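Trans-4-hydroxy-L-proline dehydratase (Clostridioides difficile 70-100-2010, PDB 6VXC) uses a glycyl radical to dehydrate trans-4-hydroxy-L-proline to (S)-1-pyrroline-5-carboxylate, a step in anaerobic hydroxyproline degradation. Local coordinates at residues T468-I473 with Y569-G574. Sequence-based numbering, arbitrary orientation.
Sequences TGYMNI and YIQGVG
Q571 turns CG away from its carbonyl carbon (chi1 -51°) and then bends at chi2 (95°), while Y470 makes the same first turn; together these rotations carry the glutamine amide against one face of the tyrosine ring. Q571 NE2 sits 3.5 Å above the Y470 ring plane, over its centre, with ring and amide planes 68° apart. The other end of the amide is fixed by a backbone group, G469 N donating to Q571 OE1 at 3.0 Å. G469 has a backbone conformation suited to glycine. V573 CG2 lies obliquely against the same ring, 3.7 Å from Y470 CD1, whereas on the reverse face of the sheet M471 CB packs against I570 CG2 at 3.8 Å. Parallel pairing joins the backbones: Q571 N reaches G469 O, M471 N meets Q571 O at 2.8 Å, and V573 N meets M471 O. Near the start, Y569 O is gripped twice by T468, through N and OG1, each at 2.9 Å. Outside the pair, Y470 OH bonds to T665 and its ring meets F172. The Y470 side chain lies about 6 Å from that of C454, the probable radical cysteine, and the Q571 side chain about 6 Å from that of E456, the probable proton acceptor. Neighbouring parallel strands, 463-472 and 565-573, thus bring this tyrosine–glutamine pair close to the active site within the pyruvate formate-lyase-like fold of glycyl radical enzymes.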
loop_
_atom_site.group_PDB
_atom_site.type_symbol
_atom_site.label_atom_id
_atom_site.label_comp_id
_atom_site.label_asym_id
_atom_site.label_seq_id
_atom_site.Cartn_x
_atom_site.Cartn_y
_atom_site.Cartn_z
ATOM N N THR A 468 7.485 -7.383 -2.096
ATOM C CA THR A 468 7.366 -8.842 -2.096
ATOM C C THR A 468 7.010 -9.441 -0.738
ATOM O O THR A 468 6.646 -10.621 -0.689
ATOM C CB THR A 468 8.655 -9.515 -2.627
ATOM O OG1 THR A 468 9.747 -9.273 -1.738
ATOM C CG2 THR A 468 9.029 -9.022 -4.037
ATOM N N GLY A 469 7.103 -8.683 0.347
ATOM C CA GLY A 469 6.724 -9.155 1.663
ATOM C C GLY A 469 7.585 -8.532 2.748
ATOM O O GLY A 469 8.679 -8.038 2.502
ATOM N N TYR A 470 7.075 -8.586 3.985
ATOM C CA TYR A 470 7.770 -8.069 5.168
ATOM C C TYR A 470 8.805 -9.081 5.672
ATOM O O TYR A 470 8.637 -10.290 5.523
ATOM C CB TYR A 470 6.768 -7.761 6.292
ATOM C CG TYR A 470 5.693 -6.802 5.859
ATOM C CD1 TYR A 470 5.924 -5.434 5.831
ATOM C CD2 TYR A 470 4.469 -7.272 5.427
ATOM C CE1 TYR A 470 4.933 -4.551 5.393
ATOM C CE2 TYR A 470 3.477 -6.411 4.982
ATOM C CZ TYR A 470 3.710 -5.047 4.971
ATOM O OH TYR A 470 2.725 -4.195 4.530
ATOM N N MET A 471 9.877 -8.567 6.275
ATOM C CA MET A 471 10.966 -9.373 6.812
ATOM C C MET A 471 11.063 -9.111 8.309
ATOM O O MET A 471 11.224 -7.961 8.729
ATOM C CB MET A 471 12.289 -9.034 6.117
ATOM C CG MET A 471 13.479 -9.915 6.523
ATOM S SD MET A 471 13.276 -11.647 6.119
ATOM C CE MET A 471 12.991 -11.585 4.350
ATOM N N ASN A 472 11.014 -10.179 9.104
ATOM C CA ASN A 472 10.930 -10.102 10.564
ATOM C C ASN A 472 12.354 -9.979 11.117
ATOM O O ASN A 472 12.975 -10.948 11.544
ATOM C CB ASN A 472 10.197 -11.341 11.100
ATOM C CG ASN A 472 9.793 -11.221 12.577
ATOM O OD1 ASN A 472 10.316 -10.379 13.321
ATOM N ND2 ASN A 472 8.883 -12.102 13.014
ATOM N N ILE A 473 12.902 -8.757 11.076
ATOM C CA ILE A 473 14.298 -8.570 11.484
ATOM C C ILE A 473 14.513 -8.963 12.938
ATOM O O ILE A 473 15.520 -9.617 13.238
ATOM C CB ILE A 473 14.761 -7.143 11.166
ATOM C CG1 ILE A 473 14.549 -6.863 9.684
ATOM C CG2 ILE A 473 16.216 -6.970 11.526
ATOM C CD1 ILE A 473 14.805 -5.438 9.319
ATOM N N TYR A 569 11.111 -4.797 -3.773
ATOM C CA TYR A 569 11.407 -4.433 -2.400
ATOM C C TYR A 569 11.115 -5.595 -1.456
ATOM O O TYR A 569 10.202 -6.392 -1.677
ATOM C CB TYR A 569 10.586 -3.188 -1.969
ATOM C CG TYR A 569 11.033 -1.908 -2.644
ATOM C CD1 TYR A 569 10.573 -1.550 -3.912
ATOM C CD2 TYR A 569 11.967 -1.077 -2.035
ATOM C CE1 TYR A 569 11.004 -0.373 -4.529
ATOM C CE2 TYR A 569 12.393 0.077 -2.640
ATOM C CZ TYR A 569 11.917 0.424 -3.880
ATOM O OH TYR A 569 12.364 1.580 -4.468
ATOM N N ILE A 570 11.904 -5.673 -0.394
ATOM C CA ILE A 570 11.577 -6.438 0.806
ATOM C C ILE A 570 11.448 -5.436 1.949
ATOM O O ILE A 570 12.324 -4.590 2.130
ATOM C CB ILE A 570 12.632 -7.519 1.108
ATOM C CG1 ILE A 570 12.758 -8.507 -0.064
ATOM C CG2 ILE A 570 12.298 -8.261 2.408
ATOM C CD1 ILE A 570 13.877 -9.485 0.107
ATOM N N GLN A 571 10.331 -5.486 2.665
ATOM C CA GLN A 571 9.995 -4.469 3.654
ATOM C C GLN A 571 10.544 -4.832 5.035
ATOM O O GLN A 571 10.105 -5.806 5.649
ATOM C CB GLN A 571 8.481 -4.268 3.697
ATOM C CG GLN A 571 7.772 -4.014 2.333
ATOM C CD GLN A 571 7.170 -5.239 1.656
ATOM O OE1 GLN A 571 7.750 -5.790 0.722
ATOM N NE2 GLN A 571 6.026 -5.686 2.141
ATOM N N GLY A 572 11.463 -4.016 5.547
ATOM C CA GLY A 572 12.073 -4.307 6.844
ATOM C C GLY A 572 11.167 -3.883 7.992
ATOM O O GLY A 572 10.704 -2.743 8.042
ATOM N N VAL A 573 10.911 -4.805 8.919
ATOM C CA VAL A 573 10.042 -4.533 10.054
ATOM C C VAL A 573 10.847 -4.674 11.339
ATOM O O VAL A 573 11.616 -5.630 11.505
ATOM C CB VAL A 573 8.814 -5.467 10.092
ATOM C CG1 VAL A 573 7.958 -5.173 11.326
ATOM C CG2 VAL A 573 7.986 -5.308 8.847
ATOM N N GLY A 574 10.647 -3.724 12.249
ATOM C CA GLY A 574 11.125 -3.858 13.606
ATOM C C GLY A 574 12.483 -3.282 13.909
ATOM O O GLY A 574 13.133 -3.748 14.847
#